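Local coordinates for protein phospholyase (Arthrobacter aurescens, PDB 5G4I) that acts as a pyridoxal-5'-phosphate-dependent phospholyase that converts phosphoethanolamine to acetaldehyde, ammonia and phosphate, although it belongs to the class III aminotransferase family, at residues T84-T89 with A313-S318; Q133-T138 with G211-L216; H170-R175 with A203-A208. All blocks are in the same frame, centred on the assembly; numbering follows the deposited sequence.

Contact 1 of 3, residues T84-T89 with A313-S318; sequences TVNLHT and AGNPVS
Polar contact between Asn86 and the start of helix 316-331 is slight: Val317 N donates a weak hydrogen bond to Asn86 OD1 (3.4 Å, 156°). The same oxygen lies 2.9 Å from Asn315 OD1, an approach of two acceptors with the amide planes 75° apart. Asn315 is the N-cap of the helix, its OD1 taking Ser318 N in a nearly straight bond of 2.8 Å.

Van der Waals packing comes from Val317 and Pro316. With CG anti to the backbone N (chi1 -168°), the Asn86 amide reaches across Val317, whose CG2 touches Asn86 CG at 3.4 Å. Pro316 presses its ring on the loop backbone, CD lying 3.1 Å from Leu87 O.

Three waters extend the join. One can donate to Gly314 O or, more weakly, to Leu87 O; the others lie between Ala313 O and Thr89, at its N and OG1.

The side chain of Ala313 is about 8 Å from a bound pyridoxal phosphate, and the loop meets the second subunit, where His88 NE2 bonds to Asn62 OD1 of that chain. Within its own chain, Val317 packs on Ile78 and Leu82, so the first turn of helix 316-331 packs against helix 72-82.

Contact 2 of 3, residues Q133-T138 with G211-L216; sequences QHTGNT and GVSVFL
Asn137 and Val212 bring two acceptors together: Asn137 OD1 stands 3.0 Å from Val212 O, and the two are not hydrogen-bonded. The side chain lies against the backbone of Val212, with Asn137 CB 3.5 Å from Val212 C and Asn137 CG 3.7 Å from Val212 N. That position follows from chi1 of -63°, which turns CG away from the carbonyl carbon. Asn137 ND2 lies nearest Gly211, 4.1 Å from Gly211 CA. Gly211 itself, with a positive phi of 62°, brings its backbone close beside the amide.

At the end of helix 120-135, Thr135 packs on Ser213. Its OG1 accepts from Asn137 N (3.1 Å, 156°), an ST turn that folds the chain back through Gly136 as it leaves the helix. The same hydroxyl is also bonded to Ala131 O, so it is held chiefly by its own helix end. The methyl CG2 of Thr135 rests 3.7 Å from Ser213 O. Ser213 in turn puts its CB against the backbone of the turn, 3.5 Å from Asn137 O.

The contact thus joins the C-terminal end of helix 120-135 to the entry of strand 214-217. Ser213 packs on Ala131 of the helix and shares backbone hydrogen bonds with Gly139 and Leu247, next to strands 140-143 and 247-251, which flank 214-217 in the mixed sheet. Thr135 meets Leu247 as well.

Contact 3 of 3, residues H170-R175 with A203-A208; sequences HVRALR and ASLQAA
Arg172 reaches from strand 171-174 to Ser204 and Leu205 of helix 187-207. Its CB is directed toward the helix, and CG comes against Leu205 CG at 3.7 Å. There the chain bends (chi2 -67°), and CD carries it past the leucine, the two side chains running in opposite senses. NE then donates to Ser204 OG at 3.0 Å.

The strand and this last part of the helix run nearly antiparallel, at 171°, with 9.3 Å between their axes. They belong to a beta-alpha-beta crossover: helix 187-207 leads from strand 171-174, an edge strand of its sheet within this chain, to the parallel strand 214-217, passing over strand 140-143, where Leu141 meets both Arg172 and Leu205.

Beyond NE, the guanidinium is held in two ways. NH2 also donates to Ser204 OG, at 3.0 Å, so the hydroxyl oxygen is gripped side-on by two nitrogens and lies in the plane of the group. NH1 turns back to the strand and donates to Val171 O (3.0 Å, 159°), approaching from above the carbonyl plane; Ala169 O is a second acceptor for it. Leu205 CD2 lies over one face of the group, offset to its rim, 3.7 Å from Arg172 NH1. The same methyl sits 3.4 Å from His170 O, while Ala208 CB borders the guanidinium edge near NH2.

The contacts are nested along the chain: contact 3 falls inside the loop closed by contact 2, and both inside that closed by contact 1. Contacts 2 and 3 are neighbours, their centres 12 Å apart, and serve one mixed sheet through the adjoining strands 214-217, 140-143 and 171-174. They meet directly, with a probable hydrogen bond from Gly211 N to Leu205 O where helix 187-207 gives way to strand 214-217. Contact 1 stands apart, its centre 33 Å from contact 2 and 42 Å from contact 3. It lies at the subunit interface near bound cofactor, whereas the other two join helices to the sheet away from the cofactor-binding residues.

Contact 1 of 3, residues T84-T89 with A313-S318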
ATOM      1  N   THR A  84      11.189 -16.067  13.425  1.00 12.49           N
ATOM      2  CA  THR A  84      12.110 -16.725  12.471  1.00 14.12           C
ATOM      3  C   THR A  84      12.866 -15.715  11.630  1.00 16.55           C
ATOM      4  O   THR A  84      14.065 -15.426  11.881  1.00 16.04           O
ATOM      5  CB  THR A  84      11.318 -17.758  11.630  1.00 14.63           C
ATOM      6  OG1 THR A  84      10.612 -18.692  12.495  1.00 15.76           O
ATOM      7  CG2 THR A  84      12.227 -18.568  10.708  1.00 16.86           C
ATOM      8  N   VAL A  85      12.208 -15.092  10.624  1.00 16.16           N
ATOM      9  CA  VAL A  85      12.846 -14.009   9.805  1.00 14.99           C
ATOM     10  C   VAL A  85      11.752 -13.275   8.999  1.00 13.55           C
ATOM     11  O   VAL A  85      10.700 -13.887   8.745  1.00 13.31           O
ATOM     12  CB  VAL A  85      13.939 -14.589   8.852  1.00 16.60           C
ATOM     13  CG1 VAL A  85      13.386 -15.420   7.718  1.00 16.54           C
ATOM     14  CG2 VAL A  85      14.893 -13.510   8.351  1.00 17.88           C
ATOM     15  N   ASN A  86      12.030 -12.053   8.599  1.00 14.12           N
ATOM     16  CA  ASN A  86      10.979 -11.228   7.913  1.00 14.28           C
ATOM     17  C   ASN A  86      11.522 -10.272   6.874  1.00 14.84           C
ATOM     18  O   ASN A  86      11.186  -9.049   6.919  1.00 19.49           O
ATOM     19  CB  ASN A  86      10.090 -10.549   8.940  1.00 12.71           C
ATOM     20  CG  ASN A  86       8.815  -9.925   8.325  1.00 16.44           C
ATOM     21  OD1 ASN A  86       8.354 -10.449   7.287  1.00 19.21           O
ATOM     22  ND2 ASN A  86       8.193  -8.981   9.021  1.00 14.12           N
ATOM     23  N   LEU A  87      12.281 -10.796   5.905  1.00 13.91           N
ATOM     24  CA  LEU A  87      13.000  -9.891   4.957  1.00 15.37           C
ATOM     25  C   LEU A  87      12.314  -9.848   3.569  1.00 13.95           C
ATOM     26  O   LEU A  87      11.608 -10.772   3.132  1.00 16.21           O
ATOM     27  CB  LEU A  87      14.463 -10.354   4.743  1.00 16.80           C
ATOM     28  CG  LEU A  87      15.453  -9.970   5.874  1.00 18.56           C
ATOM     29  CD1 LEU A  87      16.760 -10.703   5.702  1.00 19.51           C
ATOM     30  CD2 LEU A  87      15.659  -8.450   5.907  1.00 21.08           C
ATOM     31  N   HIS A  88      12.560  -8.756   2.890  1.00 14.54           N
ATOM     32  CA  HIS A  88      12.104  -8.525   1.503  1.00 12.93           C
ATOM     33  C   HIS A  88      12.623  -9.618   0.524  1.00 15.36           C
ATOM     34  O   HIS A  88      13.557 -10.398   0.834  1.00 14.55           O
ATOM     35  CB  HIS A  88      12.567  -7.127   1.044  1.00 15.70           C
ATOM     36  CG  HIS A  88      14.061  -6.959   1.186  1.00 16.21           C
ATOM     37  ND1 HIS A  88      14.940  -7.442   0.253  1.00 17.53           N
ATOM     38  CD2 HIS A  88      14.821  -6.520   2.236  1.00 20.10           C
ATOM     39  CE1 HIS A  88      16.185  -7.305   0.717  1.00 18.48           C
ATOM     40  NE2 HIS A  88      16.140  -6.778   1.933  1.00 19.05           N
ATOM     41  N   THR A  89      12.052  -9.561  -0.661  1.00 13.01           N
ATOM     42  CA  THR A  89      12.257 -10.637  -1.660  1.00 13.29           C
ATOM     43  C   THR A  89      13.551 -10.553  -2.461  1.00 13.77           C
ATOM     44  O   THR A  89      13.723 -11.428  -3.391  1.00 15.07           O
ATOM     45  CB  THR A  89      11.079 -10.629  -2.636  1.00 13.98           C
ATOM     46  OG1 THR A  89      10.928  -9.315  -3.282  1.00 13.60           O
ATOM     47  CG2 THR A  89       9.762 -11.028  -1.905  1.00 12.98           C
ATOM     48  N   ALA A 313       6.017  -6.109  -0.044  1.00 11.25           N
ATOM     49  CA  ALA A 313       5.225  -7.153  -0.687  1.00 11.37           C
ATOM     50  C   ALA A 313       5.907  -8.503  -0.652  1.00 10.91           C
ATOM     51  O   ALA A 313       7.153  -8.588  -0.922  1.00 12.93           O
ATOM     52  CB  ALA A 313       4.942  -6.785  -2.122  1.00 11.85           C
ATOM     53  N   GLY A 314       5.156  -9.573  -0.328  1.00 10.96           N
ATOM     54  CA  GLY A 314       5.814 -10.901  -0.349  1.00 11.27           C
ATOM     55  C   GLY A 314       6.801 -11.187   0.722  1.00 12.19           C
ATOM     56  O   GLY A 314       7.625 -12.124   0.599  1.00 13.29           O
ATOM     57  N   ASN A 315       6.850 -10.351   1.748  1.00 10.63           N
ATOM     58  CA  ASN A 315       7.670 -10.712   2.893  1.00 11.09           C
ATOM     59  C   ASN A 315       7.147 -12.037   3.512  1.00 11.31           C
ATOM     60  O   ASN A 315       5.996 -12.432   3.294  1.00 11.01           O
ATOM     61  CB  ASN A 315       7.704  -9.535   3.914  1.00 11.98           C
ATOM     62  CG  ASN A 315       6.398  -9.366   4.722  1.00 12.47           C
ATOM     63  OD1 ASN A 315       6.045 -10.177   5.572  1.00 13.08           O
ATOM     64  ND2 ASN A 315       5.661  -8.298   4.450  1.00 13.16           N
ATOM     65  N   PRO A 316       7.985 -12.786   4.304  1.00 10.61           N
ATOM     66  CA  PRO A 316       7.595 -14.060   4.773  1.00 11.82           C
ATOM     67  C   PRO A 316       6.366 -14.077   5.743  1.00  9.44           C
ATOM     68  O   PRO A 316       5.636 -15.059   5.801  1.00 11.65           O
ATOM     69  CB  PRO A 316       8.858 -14.563   5.553  1.00 13.01           C
ATOM     70  CG  PRO A 316       9.994 -13.784   4.972  1.00 15.51           C
ATOM     71  CD  PRO A 316       9.404 -12.470   4.600  1.00 13.06           C
ATOM     72  N   VAL A 317       6.215 -12.983   6.540  1.00 10.86           N
ATOM     73  CA  VAL A 317       5.120 -12.891   7.505  1.00  9.88           C
ATOM     74  C   VAL A 317       3.722 -12.667   6.824  1.00  9.53           C
ATOM     75  O   VAL A 317       2.736 -13.368   7.079  1.00 10.65           O
ATOM     76  CB  VAL A 317       5.421 -11.844   8.587  1.00 10.66           C
ATOM     77  CG1 VAL A 317       4.205 -11.631   9.459  1.00 10.62           C
ATOM     78  CG2 VAL A 317       6.601 -12.319   9.408  1.00 12.60           C
ATOM     79  N   SER A 318       3.685 -11.730   5.850  1.00  9.74           N
ATOM     80  CA  SER A 318       2.530 -11.591   4.965  1.00  9.91           C
ATOM     81  C   SER A 318       2.194 -12.909   4.234  1.00  9.69           C
ATOM     82  O   SER A 318       1.012 -13.285   4.171  1.00 10.38           O
ATOM     83  CB  SER A 318       2.783 -10.476   3.925  1.00 10.75           C
ATOM     84  OG  SER A 318       2.815  -9.187   4.553  1.00 10.73           O
TER
HETATM   85  O   HOH W   1      10.293 -13.090   1.030  1.00 14.93           O
HETATM   86  O   HOH W   2       9.718  -7.682  -0.548  1.00 15.75           O
HETATM   87  O   HOH W   3       8.583  -7.875  -3.508  1.00 16.87           O

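Contact 2 of 3, residues Q133-T138 with G211-L216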
ATOM      1  N   GLN A 133       0.798   0.663 -20.186  1.00 11.13           N
ATOM      2  CA  GLN A 133       2.070   0.416 -20.907  1.00 10.93           C
ATOM      3  C   GLN A 133       1.923  -0.657 -21.981  1.00 11.93           C
ATOM      4  O   GLN A 133       2.503  -0.536 -23.117  1.00 14.64           O
ATOM      5  CB  GLN A 133       3.189  -0.042 -19.965  1.00 11.39           C
ATOM      6  CG  GLN A 133       3.601   0.968 -18.870  1.00 10.89           C
ATOM      7  CD  GLN A 133       4.875   0.601 -18.129  1.00 11.39           C
ATOM      8  OE1 GLN A 133       5.579  -0.382 -18.512  1.00 12.20           O
ATOM      9  NE2 GLN A 133       5.207   1.328 -17.058  1.00 12.41           N
ATOM     10  N   HIS A 134       1.138  -1.706 -21.729  1.00 11.07           N
ATOM     11  CA  HIS A 134       0.976  -2.792 -22.707  1.00 11.16           C
ATOM     12  C   HIS A 134       0.132  -2.370 -23.929  1.00 11.85           C
ATOM     13  O   HIS A 134       0.508  -2.675 -25.091  1.00 13.27           O
ATOM     14  CB  HIS A 134       0.225  -3.983 -22.054  1.00 11.57           C
ATOM     15  CG  HIS A 134      -0.092  -5.081 -23.018  1.00 11.63           C
ATOM     16  ND1 HIS A 134      -1.307  -5.311 -23.608  1.00 16.20           N
ATOM     17  CD2 HIS A 134       0.764  -5.988 -23.529  1.00 11.32           C
ATOM     18  CE1 HIS A 134      -1.192  -6.334 -24.474  1.00 13.03           C
ATOM     19  NE2 HIS A 134       0.060  -6.758 -24.438  1.00 17.35           N
ATOM     20  N   THR A 135      -0.958  -1.642 -23.704  1.00 12.09           N
ATOM     21  CA  THR A 135      -1.921  -1.282 -24.738  1.00 13.09           C
ATOM     22  C   THR A 135      -1.435  -0.092 -25.537  1.00 13.01           C
ATOM     23  O   THR A 135      -1.880   0.072 -26.739  1.00 15.57           O
ATOM     24  CB  THR A 135      -3.296  -0.977 -24.181  1.00 11.63           C
ATOM     25  OG1 THR A 135      -3.315   0.213 -23.371  1.00 11.19           O
ATOM     26  CG2 THR A 135      -3.906  -2.210 -23.484  1.00 12.61           C
ATOM     27  N   GLY A 136      -0.607   0.787 -24.947  1.00 13.22           N
ATOM     28  CA  GLY A 136      -0.297   2.077 -25.606  1.00 13.08           C
ATOM     29  C   GLY A 136      -1.465   3.067 -25.627  1.00 14.31           C
ATOM     30  O   GLY A 136      -1.399   4.131 -26.308  1.00 15.59           O
ATOM     31  N   ASN A 137      -2.545   2.757 -24.891  1.00 12.02           N
ATOM     32  CA  ASN A 137      -3.737   3.546 -24.762  1.00 12.62           C
ATOM     33  C   ASN A 137      -3.923   4.028 -23.306  1.00 12.48           C
ATOM     34  O   ASN A 137      -3.297   3.458 -22.365  1.00 13.90           O
ATOM     35  CB  ASN A 137      -5.010   2.735 -25.180  1.00 11.69           C
ATOM     36  CG  ASN A 137      -5.031   2.285 -26.636  1.00 14.29           C
ATOM     37  OD1 ASN A 137      -5.612   1.203 -27.007  1.00 16.60           O
ATOM     38  ND2 ASN A 137      -4.386   3.046 -27.452  1.00 12.47           N
ATOM     39  N   THR A 138      -4.762   5.029 -23.078  1.00 11.61           N
ATOM     40  CA  THR A 138      -5.056   5.505 -21.703  1.00 11.32           C
ATOM     41  C   THR A 138      -6.528   5.429 -21.324  1.00 11.47           C
ATOM     42  O   THR A 138      -6.896   5.628 -20.099  1.00 12.16           O
ATOM     43  CB  THR A 138      -4.636   6.995 -21.514  1.00 13.19           C
ATOM     44  OG1 THR A 138      -5.227   7.808 -22.599  1.00 15.37           O
ATOM     45  CG2 THR A 138      -3.144   7.147 -21.560  1.00 14.94           C
ATOM     46  N   GLY A 211      -7.902   6.242 -26.875  1.00 13.54           N
ATOM     47  CA  GLY A 211      -8.034   4.848 -27.133  1.00 12.51           C
ATOM     48  C   GLY A 211      -8.625   4.105 -25.916  1.00 12.48           C
ATOM     49  O   GLY A 211      -9.090   4.764 -24.975  1.00 14.34           O
ATOM     50  N   VAL A 212      -8.629   2.780 -25.956  1.00 11.20           N
ATOM     51  CA  VAL A 212      -9.168   1.997 -24.802  1.00 11.36           C
ATOM     52  C   VAL A 212      -8.009   1.185 -24.214  1.00 11.16           C
ATOM     53  O   VAL A 212      -7.422   0.274 -24.845  1.00 10.95           O
ATOM     54  CB  VAL A 212     -10.305   1.047 -25.260  1.00 11.89           C
ATOM     55  CG1 VAL A 212     -10.824   0.254 -24.027  1.00 13.10           C
ATOM     56  CG2 VAL A 212     -11.425   1.825 -25.929  1.00 13.45           C
ATOM     57  N   SER A 213      -7.688   1.452 -22.916  1.00 10.10           N
ATOM     58  CA  SER A 213      -6.723   0.663 -22.151  1.00 10.82           C
ATOM     59  C   SER A 213      -7.434  -0.527 -21.394  1.00 10.48           C
ATOM     60  O   SER A 213      -6.996  -1.663 -21.506  1.00 11.71           O
ATOM     61  CB  SER A 213      -5.931   1.550 -21.153  1.00 11.49           C
ATOM     62  OG  SER A 213      -4.963   0.753 -20.455  1.00 14.66           O
ATOM     63  N   VAL A 214      -8.493  -0.201 -20.684  1.00 10.05           N
ATOM     64  CA  VAL A 214      -9.135  -1.214 -19.810  1.00 11.04           C
ATOM     65  C   VAL A 214     -10.648  -1.009 -19.683  1.00 10.28           C
ATOM     66  O   VAL A 214     -11.161   0.139 -19.744  1.00 10.76           O
ATOM     67  CB  VAL A 214      -8.586  -1.212 -18.374  1.00 13.15           C
ATOM     68  CG1 VAL A 214      -7.106  -1.479 -18.310  1.00 14.73           C
ATOM     69  CG2 VAL A 214      -8.889  -0.031 -17.619  1.00 14.75           C
ATOM     70  N   PHE A 215     -11.342  -2.114 -19.346  1.00  9.82           N
ATOM     71  CA  PHE A 215     -12.627  -2.127 -18.598  1.00  9.86           C
ATOM     72  C   PHE A 215     -12.317  -2.726 -17.218  1.00  9.16           C
ATOM     73  O   PHE A 215     -11.741  -3.832 -17.161  1.00  9.38           O
ATOM     74  CB  PHE A 215     -13.682  -3.004 -19.367  1.00  9.78           C
ATOM     75  CG  PHE A 215     -14.935  -3.325 -18.609  1.00 10.47           C
ATOM     76  CD1 PHE A 215     -15.752  -2.333 -18.167  1.00 11.95           C
ATOM     77  CD2 PHE A 215     -15.339  -4.677 -18.411  1.00 12.90           C
ATOM     78  CE1 PHE A 215     -16.991  -2.609 -17.526  1.00 13.02           C
ATOM     79  CE2 PHE A 215     -16.512  -4.929 -17.750  1.00 12.37           C
ATOM     80  CZ  PHE A 215     -17.355  -3.933 -17.313  1.00 12.07           C
ATOM     81  N   LEU A 216     -12.686  -2.016 -16.181  1.00  9.40           N
ATOM     82  CA  LEU A 216     -12.377  -2.392 -14.793  1.00  9.45           C
ATOM     83  C   LEU A 216     -13.726  -2.494 -14.066  1.00  8.73           C
ATOM     84  O   LEU A 216     -14.591  -1.581 -14.145  1.00  9.43           O
ATOM     85  CB  LEU A 216     -11.559  -1.249 -14.122  1.00  9.63           C
ATOM     86  CG  LEU A 216     -11.319  -1.300 -12.630  1.00  9.87           C
ATOM     87  CD1 LEU A 216     -10.614  -2.564 -12.178  1.00 10.75           C
ATOM     88  CD2 LEU A 216     -10.549  -0.046 -12.176  1.00 11.21           C
TER

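Contact 3 of 3, residues H170-R175 with A203-A208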
ATOM      1  N   HIS A 170      -9.990  11.009 -19.903  1.00 10.68           N
ATOM      2  CA  HIS A 170      -9.727   9.664 -20.454  1.00 10.51           C
ATOM      3  C   HIS A 170     -10.750   8.615 -19.936  1.00 11.06           C
ATOM      4  O   HIS A 170     -10.531   7.398 -20.205  1.00 12.12           O
ATOM      5  CB  HIS A 170      -8.291   9.213 -20.142  1.00 11.86           C
ATOM      6  CG  HIS A 170      -8.011   9.115 -18.648  1.00 11.88           C
ATOM      7  ND1 HIS A 170      -7.919  10.250 -17.828  1.00 14.16           N
ATOM      8  CD2 HIS A 170      -7.806   8.048 -17.858  1.00 13.43           C
ATOM      9  CE1 HIS A 170      -7.718   9.835 -16.568  1.00 13.81           C
ATOM     10  NE2 HIS A 170      -7.613   8.519 -16.572  1.00 13.97           N
ATOM     11  N   VAL A 171     -11.787   9.028 -19.233  1.00 10.74           N
ATOM     12  CA  VAL A 171     -12.705   8.063 -18.541  1.00 10.74           C
ATOM     13  C   VAL A 171     -14.079   8.193 -19.218  1.00 10.79           C
ATOM     14  O   VAL A 171     -14.582   9.333 -19.413  1.00 10.98           O
ATOM     15  CB  VAL A 171     -12.764   8.339 -17.005  1.00 10.58           C
ATOM     16  CG1 VAL A 171     -13.627   7.286 -16.295  1.00 11.78           C
ATOM     17  CG2 VAL A 171     -11.358   8.442 -16.471  1.00 11.77           C
ATOM     18  N   ARG A 172     -14.771   7.046 -19.394  1.00 10.99           N
ATOM     19  CA  ARG A 172     -16.197   7.015 -19.665  1.00 10.55           C
ATOM     20  C   ARG A 172     -16.901   6.142 -18.655  1.00 11.72           C
ATOM     21  O   ARG A 172     -16.471   4.966 -18.486  1.00 12.38           O
ATOM     22  CB  ARG A 172     -16.526   6.581 -21.127  1.00 11.81           C
ATOM     23  CG  ARG A 172     -15.954   7.512 -22.220  1.00 12.48           C
ATOM     24  CD  ARG A 172     -16.605   8.918 -22.236  1.00 13.28           C
ATOM     25  NE  ARG A 172     -16.020   9.711 -23.339  1.00 14.27           N
ATOM     26  CZ  ARG A 172     -14.886  10.371 -23.230  1.00 13.84           C
ATOM     27  NH1 ARG A 172     -14.126  10.368 -22.143  1.00 13.89           N
ATOM     28  NH2 ARG A 172     -14.278  10.931 -24.326  1.00 14.90           N
ATOM     29  N   ALA A 173     -17.952   6.702 -18.001  1.00 11.61           N
ATOM     30  CA  ALA A 173     -18.767   5.965 -17.030  1.00 12.52           C
ATOM     31  C   ALA A 173     -19.982   5.315 -17.671  1.00 14.01           C
ATOM     32  O   ALA A 173     -20.714   5.969 -18.492  1.00 17.92           O
ATOM     33  CB  ALA A 173     -19.170   6.921 -15.968  1.00 14.19           C
ATOM     34  N   LEU A 174     -20.228   4.028 -17.412  1.00 12.01           N
ATOM     35  CA  LEU A 174     -21.322   3.217 -18.003  1.00 13.17           C
ATOM     36  C   LEU A 174     -22.449   3.016 -17.010  1.00 13.49           C
ATOM     37  O   LEU A 174     -22.227   2.718 -15.827  1.00 13.46           O
ATOM     38  CB  LEU A 174     -20.780   1.833 -18.463  1.00 13.37           C
ATOM     39  CG  LEU A 174     -19.668   1.826 -19.541  1.00 13.72           C
ATOM     40  CD1 LEU A 174     -19.027   0.499 -19.683  1.00 15.15           C
ATOM     41  CD2 LEU A 174     -20.177   2.372 -20.852  1.00 14.36           C
ATOM     42  N   ARG A 175     -23.690   3.076 -17.493  1.00 14.84           N
ATOM     43  CA  ARG A 175     -24.833   2.634 -16.667  1.00 15.16           C
ATOM     44  C   ARG A 175     -24.972   1.138 -16.853  1.00 14.42           C
ATOM     45  O   ARG A 175     -25.325   0.638 -17.940  1.00 16.72           O
ATOM     46  CB  ARG A 175     -26.146   3.360 -17.119  1.00 19.44           C
ATOM     47  CG  ARG A 175     -27.368   2.948 -16.257  1.00 22.33           C
ATOM     48  CD  ARG A 175     -27.348   3.352 -14.769  1.00 26.70           C
ATOM     49  NE  ARG A 175     -27.181   4.793 -14.585  1.00 33.17           N
ATOM     50  CZ  ARG A 175     -28.034   5.643 -14.040  1.00 46.93           C
ATOM     51  NH1 ARG A 175     -29.204   5.240 -13.520  1.00 60.41           N
ATOM     52  NH2 ARG A 175     -27.712   6.928 -14.012  1.00 52.62           N
ATOM     53  N   ALA A 203     -16.107   4.586 -29.005  1.00 10.97           N
ATOM     54  CA  ALA A 203     -15.896   5.485 -30.161  1.00 11.32           C
ATOM     55  C   ALA A 203     -15.469   6.864 -29.654  1.00 10.89           C
ATOM     56  O   ALA A 203     -14.628   7.528 -30.331  1.00 11.49           O
ATOM     57  CB  ALA A 203     -17.129   5.536 -31.013  1.00 10.88           C
ATOM     58  N   SER A 204     -16.069   7.358 -28.549  1.00 10.11           N
ATOM     59  CA  SER A 204     -15.807   8.701 -27.987  1.00 10.01           C
ATOM     60  C   SER A 204     -14.355   8.768 -27.494  1.00 10.47           C
ATOM     61  O   SER A 204     -13.616   9.736 -27.717  1.00 11.72           O
ATOM     62  CB  SER A 204     -16.786   8.993 -26.886  1.00 10.86           C
ATOM     63  OG  SER A 204     -16.520  10.260 -26.260  1.00 12.11           O
ATOM     64  N   LEU A 205     -13.877   7.729 -26.759  1.00 10.09           N
ATOM     65  CA  LEU A 205     -12.491   7.590 -26.306  1.00  9.74           C
ATOM     66  C   LEU A 205     -11.494   7.628 -27.449  1.00 10.25           C
ATOM     67  O   LEU A 205     -10.398   8.224 -27.333  1.00 11.62           O
ATOM     68  CB  LEU A 205     -12.254   6.345 -25.414  1.00 10.80           C
ATOM     69  CG  LEU A 205     -12.868   6.430 -24.007  1.00 12.12           C
ATOM     70  CD1 LEU A 205     -12.834   5.061 -23.360  1.00 13.25           C
ATOM     71  CD2 LEU A 205     -12.118   7.465 -23.179  1.00 13.39           C
ATOM     72  N   GLN A 206     -11.846   6.935 -28.533  1.00 11.11           N
ATOM     73  CA  GLN A 206     -10.967   6.866 -29.723  1.00 11.72           C
ATOM     74  C   GLN A 206     -10.871   8.261 -30.415  1.00 11.92           C
ATOM     75  O   GLN A 206      -9.769   8.688 -30.764  1.00 13.16           O
ATOM     76  CB  GLN A 206     -11.412   5.748 -30.663  1.00 10.25           C
ATOM     77  CG  GLN A 206     -11.213   4.357 -30.064  1.00 11.78           C
ATOM     78  CD  GLN A 206     -11.906   3.235 -30.759  1.00 11.26           C
ATOM     79  OE1 GLN A 206     -12.931   3.440 -31.450  1.00 12.77           O
ATOM     80  NE2 GLN A 206     -11.414   2.034 -30.559  1.00 12.94           N
ATOM     81  N   ALA A 207     -12.016   8.890 -30.583  1.00 11.18           N
ATOM     82  CA  ALA A 207     -12.055  10.252 -31.272  1.00 11.98           C
ATOM     83  C   ALA A 207     -11.213  11.228 -30.488  1.00 12.96           C
ATOM     84  O   ALA A 207     -10.547  12.108 -31.102  1.00 13.76           O
ATOM     85  CB  ALA A 207     -13.465  10.749 -31.447  1.00 12.30           C
ATOM     86  N   ALA A 208     -11.270  11.179 -29.148  1.00 11.85           N
ATOM     87  CA  ALA A 208     -10.491  12.099 -28.299  1.00 12.38           C
ATOM     88  C   ALA A 208      -9.000  11.762 -28.172  1.00 13.85           C
ATOM     89  O   ALA A 208      -8.283  12.499 -27.483  1.00 17.38           O
ATOM     90  CB  ALA A 208     -11.181  12.219 -26.959  1.00 14.26           C
TER